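Local coordinates for protein manganese-containing pseudocatalase (Thermus thermophilus, PDB 2V8T) that probably breaks down hydrogen peroxide to water and oxygen as a catalase with a pair of manganese ions in each subunit, at residues Ser47-Gly52 against Val138-Asn143; Met41-Gln46 against Thr68-His73; Arg164-Thr169 against Ser216-Ala221. All blocks are in the same frame, centred on the assembly; numbering follows the deposited sequence. Where two conformers were deposited one is given.

Interaction 1: residues Ser47-Gly52 against Val138-Asn143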
# COMPACT_ATOMS: atom_id res chain seq x y z
N SER A 47 -3.64 24.80 -4.33
CA SER A 47 -3.20 26.05 -4.91
C SER A 47 -2.84 25.89 -6.38
O SER A 47 -3.17 26.75 -7.21
CB SER A 47 -2.07 26.68 -4.10
OG SER A 47 -0.79 26.10 -4.28
N PHE A 48 -2.17 24.79 -6.74
CA PHE A 48 -1.86 24.55 -8.15
C PHE A 48 -3.15 24.46 -8.97
O PHE A 48 -3.27 25.00 -10.07
CB PHE A 48 -1.05 23.26 -8.32
CG PHE A 48 0.28 23.21 -7.59
CD1 PHE A 48 0.96 24.35 -7.19
CD2 PHE A 48 0.87 21.97 -7.38
CE1 PHE A 48 2.20 24.25 -6.57
CE2 PHE A 48 2.11 21.88 -6.77
CZ PHE A 48 2.77 23.00 -6.36
N ASN A 49 -4.09 23.69 -8.41
CA ASN A 49 -5.31 23.28 -9.14
C ASN A 49 -6.42 24.33 -9.07
O ASN A 49 -7.50 24.11 -9.63
CB ASN A 49 -5.79 21.97 -8.53
CG ASN A 49 -4.82 20.81 -8.74
OD1 ASN A 49 -5.02 19.74 -7.99
ND2 ASN A 49 -3.95 20.87 -9.61
N PHE A 50 -6.18 25.46 -8.43
CA PHE A 50 -7.22 26.44 -8.14
C PHE A 50 -7.75 27.04 -9.43
O PHE A 50 -6.99 27.55 -10.25
CB PHE A 50 -6.60 27.52 -7.22
CG PHE A 50 -7.60 28.40 -6.53
CD1 PHE A 50 -8.22 29.46 -7.22
CD2 PHE A 50 -7.91 28.21 -5.21
CE1 PHE A 50 -9.12 30.30 -6.57
CE2 PHE A 50 -8.81 29.05 -4.56
CZ PHE A 50 -9.40 30.09 -5.24
N ARG A 51 -9.07 27.07 -9.57
CA ARG A 51 -9.73 27.71 -10.71
C ARG A 51 -10.31 29.03 -10.26
O ARG A 51 -10.93 29.14 -9.20
CB ARG A 51 -10.83 26.80 -11.25
CG ARG A 51 -10.28 25.53 -11.88
CD ARG A 51 -11.38 24.51 -12.01
NE ARG A 51 -10.95 23.24 -12.55
CZ ARG A 51 -10.96 22.90 -13.83
NH1 ARG A 51 -11.37 23.75 -14.76
NH2 ARG A 51 -10.56 21.70 -14.20
N GLY A 52 -10.06 30.06 -11.07
CA GLY A 52 -10.49 31.39 -10.70
C GLY A 52 -9.45 32.08 -9.81
O GLY A 52 -9.78 32.74 -8.83
N VAL A 138 -4.16 13.56 0.23
CA VAL A 138 -4.49 14.86 -0.38
C VAL A 138 -5.90 14.80 -0.94
O VAL A 138 -6.27 13.86 -1.64
CB VAL A 138 -3.46 15.21 -1.45
CG1 VAL A 138 -3.87 16.41 -2.28
CG2 VAL A 138 -2.10 15.46 -0.78
N PHE A 139 -6.64 15.88 -0.67
CA PHE A 139 -7.99 16.11 -1.20
C PHE A 139 -7.92 17.40 -2.02
O PHE A 139 -7.67 18.48 -1.48
CB PHE A 139 -8.97 16.28 -0.02
CG PHE A 139 -10.38 16.48 -0.48
CD1 PHE A 139 -11.14 15.38 -0.83
CD2 PHE A 139 -10.97 17.73 -0.56
CE1 PHE A 139 -12.45 15.53 -1.26
CE2 PHE A 139 -12.25 17.90 -0.97
CZ PHE A 139 -13.00 16.80 -1.31
N THR A 140 -8.14 17.27 -3.33
CA THR A 140 -8.10 18.43 -4.22
C THR A 140 -9.20 18.24 -5.25
O THR A 140 -9.04 17.65 -6.33
CB THR A 140 -6.70 18.65 -4.78
OG1 THR A 140 -6.68 19.76 -5.68
CG2 THR A 140 -6.07 17.45 -5.49
N SER A 141 -10.40 18.69 -4.86
CA SER A 141 -11.62 18.44 -5.62
C SER A 141 -11.89 19.46 -6.70
O SER A 141 -12.77 19.26 -7.55
CB SER A 141 -12.86 18.44 -4.70
OG SER A 141 -13.20 19.75 -4.28
N GLY A 142 -11.23 20.60 -6.64
CA GLY A 142 -11.54 21.74 -7.51
C GLY A 142 -12.73 22.58 -7.07
O GLY A 142 -12.89 23.67 -7.64
N ASN A 143 -13.54 22.12 -6.14
CA ASN A 143 -14.69 22.88 -5.66
C ASN A 143 -14.26 23.65 -4.42
O ASN A 143 -13.81 23.06 -3.43
CB ASN A 143 -15.86 21.95 -5.33
CG ASN A 143 -17.09 22.66 -4.84
OD1 ASN A 143 -17.24 22.98 -3.65
ND2 ASN A 143 -17.99 22.98 -5.77
O HOH W 1 -10.65 25.57 -7.39
O HOH W 2 -10.52 25.10 -8.03
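Asn49, carried by helix 36-49, meets Thr140 in the loop that leads into helix 144-166, and the contact ties that loop to helix 36-49. The two side chains cross at about a right angle. Thr140 presents its hydroxyl: OG1 lies opposite the backbone N (chi1 179°), which turns it to the helix, and it comes within 3.7 Å of Asn49 CB.

A second link is made through water. One solvent site, modelled in two positions too close together to be filled at once, accepts from Arg51 N and donates to Gly142 O; at one position it is 3.1 Å from Arg51 N and 2.9 Å from Gly142 O. Two backbones that do not touch are thus joined. Within the loop, Ser141 OG accepts from Asn143 N at 3.0 Å, with a fairly straight N-H approach of 158°, closing an ST turn that ends on Asn143, the N-cap residue of helix 144-166.

The guanidinium group of Arg51 bonds to the carbonyls of Gly120 and Gly275 of the second subunit, whose Ser123 also packs on Thr140. Arg164 of the third subunit bonds to Ser141 O. Asn143 OD1 caps Leu146 N at the start of helix 144-166, while Phe50 packs against helix 57-85, so the contact sits buried where three helices and two neighbouring subunits come together.

Interaction 2: residues Met41-Gln46 against Thr68-His73; sequences MNYMYQ and TEELGH. With MN (manganese (II) ion), chain C; MN (manganese (II) ion), chain D.
Tyr43 and Glu70 meet ring edge to carboxylate between helices 36-49 and 57-85. Glu70 OE2 comes to the edge of the tyrosine ring, near its plane, 3.4 Å from Tyr43 CE2, and ring and carboxylate planes are turned 35° from one another. Nearer the Glu70 backbone, CG lies 3.9 Å from Tyr43 CD2. The phenol end points elsewhere: Tyr43 OH is hydrogen-bonded to Glu155, itself a manganese ligand, which makes Tyr43 a second-shell residue to Glu155, while its ring edge packs against Glu70.

Metal bonds come next. Glu70 bridges the ions, with OE1 2.1 Å from the manganese of chain C and OE2 2.1 Å from the manganese of chain D. A bend at chi2 (-64°) swings the carboxylate round to span the pair. One helical turn on, His73 ND1 binds the chain C manganese at 2.2 Å, and its NE2 gives a weak bond to Glu69 OE2 that may help hold the imidazole's rotation. Glu69 in turn forms a salt bridge to Arg184. A water joins both metals alongside the carboxylate.

Apolar contact is looser and lies away from the metals: Met44 CE reaches Leu71 CD1 at 4.4 Å.

Glu36, Glu155 and His188 complete the protein ligands of the pair. Glu70 and His73 form an EXXH pair on one helix, with the glutamate bridging the two ions, as is typical of the dimetal sites in ferritin-like four-helix bundles.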
# COMPACT_ATOMS: atom_id res chain seq x y z
N MET A 41 0.70 19.30 1.59
CA MET A 41 0.44 18.86 0.23
C MET A 41 -1.00 19.11 -0.18
O MET A 41 -1.28 19.37 -1.37
CB MET A 41 0.82 17.39 0.12
CG MET A 41 2.35 17.15 0.24
SD MET A 41 3.23 17.59 -1.32
CE MET A 41 4.93 17.90 -0.79
N ASN A 42 -1.95 19.06 0.77
CA ASN A 42 -3.30 19.47 0.45
C ASN A 42 -3.32 20.91 -0.10
O ASN A 42 -3.90 21.18 -1.14
CB ASN A 42 -4.22 19.39 1.71
CG ASN A 42 -4.84 18.01 1.80
OD1 ASN A 42 -5.85 17.77 1.18
ND2 ASN A 42 -4.22 17.10 2.55
N TYR A 43 -2.72 21.82 0.68
CA TYR A 43 -2.83 23.24 0.26
C TYR A 43 -1.98 23.50 -0.97
O TYR A 43 -2.36 24.32 -1.83
CB TYR A 43 -2.47 24.14 1.41
CG TYR A 43 -3.20 23.83 2.68
CD1 TYR A 43 -4.44 23.18 2.75
CD2 TYR A 43 -2.61 24.17 3.90
CE1 TYR A 43 -5.00 22.81 3.95
CE2 TYR A 43 -3.18 23.85 5.12
CZ TYR A 43 -4.39 23.14 5.13
OH TYR A 43 -4.98 22.75 6.30
N MET A 44 -0.85 22.82 -1.09
CA MET A 44 -0.00 23.02 -2.26
C MET A 44 -0.77 22.62 -3.51
O MET A 44 -0.86 23.38 -4.48
CB MET A 44 1.27 22.24 -2.12
CG MET A 44 2.31 22.61 -3.05
SD MET A 44 2.90 24.31 -2.94
CE MET A 44 3.64 24.25 -1.67
N TYR A 45 -1.30 21.38 -3.55
CA TYR A 45 -2.01 20.94 -4.74
C TYR A 45 -3.28 21.73 -4.97
O TYR A 45 -3.60 22.05 -6.12
CB TYR A 45 -2.24 19.43 -4.73
CG TYR A 45 -1.00 18.69 -5.16
CD1 TYR A 45 -0.79 18.31 -6.47
CD2 TYR A 45 0.04 18.43 -4.28
CE1 TYR A 45 0.36 17.72 -6.87
CE2 TYR A 45 1.24 17.84 -4.66
CZ TYR A 45 1.37 17.48 -6.00
OH TYR A 45 2.53 16.85 -6.43
N GLN A 46 -4.04 22.06 -3.91
CA GLN A 46 -5.20 22.91 -4.13
C GLN A 46 -4.78 24.23 -4.78
O GLN A 46 -5.47 24.77 -5.65
CB GLN A 46 -5.94 23.20 -2.81
CG GLN A 46 -6.68 21.97 -2.30
CD GLN A 46 -7.15 22.18 -0.88
OE1 GLN A 46 -7.15 23.32 -0.41
NE2 GLN A 46 -7.55 21.13 -0.19
N THR A 68 2.61 27.67 1.74
CA THR A 68 4.01 28.05 1.91
C THR A 68 4.44 27.96 3.37
O THR A 68 5.53 27.51 3.69
CB THR A 68 4.25 29.45 1.33
OG1 THR A 68 3.73 29.48 0.02
CG2 THR A 68 5.73 29.79 1.31
N GLU A 69 3.56 28.43 4.29
CA GLU A 69 3.88 28.30 5.70
C GLU A 69 4.10 26.81 6.07
O GLU A 69 5.00 26.48 6.85
CB GLU A 69 2.79 28.91 6.60
CG GLU A 69 3.23 28.79 8.05
CD GLU A 69 2.38 29.47 9.10
OE1 GLU A 69 1.36 30.14 8.77
OE2 GLU A 69 2.75 29.30 10.30
N GLU A 70 3.25 25.92 5.54
CA GLU A 70 3.37 24.51 5.92
C GLU A 70 4.69 23.91 5.48
O GLU A 70 5.16 22.93 6.11
CB GLU A 70 2.20 23.68 5.38
CG GLU A 70 0.79 24.12 5.74
CD GLU A 70 0.39 24.08 7.22
OE1 GLU A 70 1.25 24.00 8.06
OE2 GLU A 70 -0.82 24.23 7.49
N LEU A 71 5.37 24.45 4.47
CA LEU A 71 6.72 23.98 4.13
C LEU A 71 7.64 24.11 5.34
O LEU A 71 8.47 23.24 5.62
CB LEU A 71 7.31 24.78 2.95
CG LEU A 71 6.72 24.49 1.58
CD1 LEU A 71 7.14 25.58 0.59
CD2 LEU A 71 7.17 23.13 1.08
N GLY A 72 7.58 25.26 6.02
CA GLY A 72 8.38 25.45 7.19
C GLY A 72 7.96 24.59 8.34
O GLY A 72 8.74 24.35 9.28
N HIS A 73 6.71 24.11 8.34
CA HIS A 73 6.28 23.20 9.39
C HIS A 73 6.80 21.78 9.19
O HIS A 73 7.18 21.15 10.18
CB HIS A 73 4.78 23.21 9.55
CG HIS A 73 4.23 24.50 9.99
ND1 HIS A 73 2.89 24.66 10.29
CD2 HIS A 73 4.86 25.71 10.17
CE1 HIS A 73 2.75 25.94 10.62
NE2 HIS A 73 3.91 26.60 10.56
MN MN C . 1.22 23.23 10.06
MN MN D . -1.83 24.29 9.35
O HOH W 3 -0.59 22.50 9.36
O HOH W 4 0.76 23.19 12.24

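Interaction 3: residues Arg164-Thr169 against Ser216-Ala221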
# COMPACT_ATOMS: atom_id res chain seq x y z
N ARG A 164 -2.54 15.11 21.37
CA ARG A 164 -2.31 13.76 21.92
C ARG A 164 -0.83 13.42 21.99
O ARG A 164 -0.36 12.88 22.99
CB ARG A 164 -3.08 12.74 21.09
CG ARG A 164 -4.59 12.88 21.30
CD ARG A 164 -5.38 12.09 20.25
NE ARG A 164 -6.81 12.21 20.53
CZ ARG A 164 -7.76 11.66 19.78
NH1 ARG A 164 -7.48 11.12 18.62
NH2 ARG A 164 -9.01 11.76 20.19
N VAL A 165 -0.04 13.79 20.95
CA VAL A 165 1.39 13.53 21.01
C VAL A 165 2.01 14.37 22.13
O VAL A 165 2.91 13.91 22.85
CB VAL A 165 2.04 13.79 19.65
CG1 VAL A 165 3.57 13.73 19.74
CG2 VAL A 165 1.56 12.75 18.63
N TYR A 166 1.58 15.63 22.31
CA TYR A 166 2.05 16.45 23.41
C TYR A 166 1.90 15.74 24.73
O TYR A 166 2.76 15.79 25.62
CB TYR A 166 1.28 17.78 23.42
CG TYR A 166 1.71 18.71 24.51
CD1 TYR A 166 1.12 18.65 25.75
CD2 TYR A 166 2.67 19.71 24.30
CE1 TYR A 166 1.50 19.51 26.76
CE2 TYR A 166 3.05 20.57 25.29
CZ TYR A 166 2.46 20.45 26.54
OH TYR A 166 2.80 21.31 27.59
N GLU A 167 0.75 15.06 24.91
CA GLU A 167 0.44 14.35 26.13
C GLU A 167 1.24 13.06 26.32
O GLU A 167 1.19 12.46 27.41
CB GLU A 167 -1.05 14.06 26.19
CG GLU A 167 -1.88 15.34 26.37
CD GLU A 167 -3.32 15.00 26.47
OE1 GLU A 167 -3.77 14.34 25.45
OE2 GLU A 167 -4.04 15.31 27.41
N MET A 168 1.98 12.63 25.28
CA MET A 168 2.84 11.46 25.34
C MET A 168 4.30 11.81 25.62
O MET A 168 5.04 10.92 26.04
CB MET A 168 2.74 10.68 23.99
CG MET A 168 1.35 10.15 23.69
SD MET A 168 1.12 9.60 21.94
CE MET A 168 2.31 8.20 21.84
N THR A 169 4.73 13.01 25.27
CA THR A 169 6.14 13.35 25.18
C THR A 169 6.40 14.50 26.14
O THR A 169 5.87 15.57 25.95
CB THR A 169 6.59 13.72 23.71
OG1 THR A 169 5.80 14.80 23.22
CG2 THR A 169 6.47 12.47 22.77
N SER A 216 -4.66 27.79 25.72
CA SER A 216 -4.12 28.35 26.97
C SER A 216 -3.81 27.29 28.03
O SER A 216 -3.05 27.60 28.97
CB SER A 216 -5.11 29.40 27.53
OG SER A 216 -6.31 28.79 27.88
N LYS A 217 -4.36 26.08 27.90
CA LYS A 217 -4.07 25.00 28.84
C LYS A 217 -2.77 24.27 28.54
O LYS A 217 -2.35 23.40 29.32
CB LYS A 217 -5.21 23.99 28.84
CG LYS A 217 -6.53 24.58 29.24
CD LYS A 217 -6.51 25.33 30.57
CE LYS A 217 -7.80 26.17 30.79
NZ LYS A 217 -7.71 27.01 32.04
N ILE A 218 -2.12 24.62 27.43
CA ILE A 218 -0.87 24.01 27.05
C ILE A 218 0.20 25.12 27.28
O ILE A 218 0.20 26.11 26.57
CB ILE A 218 -0.91 23.61 25.56
CG1 ILE A 218 -2.10 22.67 25.27
CG2 ILE A 218 0.45 23.02 25.17
CD1 ILE A 218 -2.10 21.38 26.10
N PRO A 219 1.08 24.96 28.27
CA PRO A 219 1.92 26.11 28.67
C PRO A 219 2.74 26.73 27.52
O PRO A 219 2.84 27.96 27.43
CB PRO A 219 2.80 25.52 29.77
CG PRO A 219 2.07 24.41 30.31
CD PRO A 219 1.16 23.86 29.26
N GLU A 220 3.31 25.91 26.64
CA GLU A 220 4.11 26.48 25.57
C GLU A 220 3.24 27.25 24.59
O GLU A 220 3.65 28.30 24.06
CB GLU A 220 4.90 25.37 24.88
CG GLU A 220 5.97 24.72 25.75
CD GLU A 220 5.50 23.72 26.75
OE1 GLU A 220 4.29 23.32 26.73
OE2 GLU A 220 6.33 23.34 27.61
N ALA A 221 2.03 26.73 24.30
CA ALA A 221 1.13 27.45 23.44
C ALA A 221 0.69 28.77 24.07
O ALA A 221 0.60 29.78 23.39
CB ALA A 221 -0.11 26.61 23.10
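Tyr166 reaches across from helix 144-166 to Ile218, Pro219 and Glu220 at the start of helix 219-226, a mixed aromatic and polar contact far from the manganese site. The extended first torsion (chi1 -179°) carries the ring out from its helix towards the other segment. One face receives the Ile218 methyl CG2, a CH-pi contact 3.8 Å from the ring centroid and 25° off its normal; the methyl is shifted toward the phenol end, and CG2 comes as near as 3.5 Å to Tyr166 CZ.

Tyr166 OH donates to Glu220 OE1 at 2.6 Å, a short bond made to the syn lone pair, with the carboxylate standing at the ring's edge and its plane turned 60° from that of the ring. Pro219 CD flanks the same hydroxyl at 3.5 Å. Glu220 has a second partner, since OE2 forms a salt bridge with Arg175, which probably favours the charged carboxylate.

Helix 172-200 supplies that arginine and also packs Ile178 on Tyr166 and Val183 on Ala221, while Pro99 of the fourth subunit rests on Tyr166; the contact therefore lies between two helices of the bundle, the short helix 219-226 and a subunit interface.

Overall arrangement
Interactions 1 and 2 share helix 36-49 and touch directly, their centres about 13 Å apart: Phe139 in the loop probably bonds through its backbone to Asn42 and Gln46. Interaction 2 lies deepest, near the middle of the chain, and its chemistry is metal coordination with a little apolar packing. Interaction 1 is also buried, but toward the edge of the subunit, where a water and contacts to the second subunit do much of the joining. Interaction 3 stands apart, its centre about 24 Å from that of interaction 2; it is partly exposed and relies on a ring-methyl contact and a phenol-carboxylate bond. Helix 144-166 connects interactions 1 and 3: it follows the 138-143 loop and carries Tyr166.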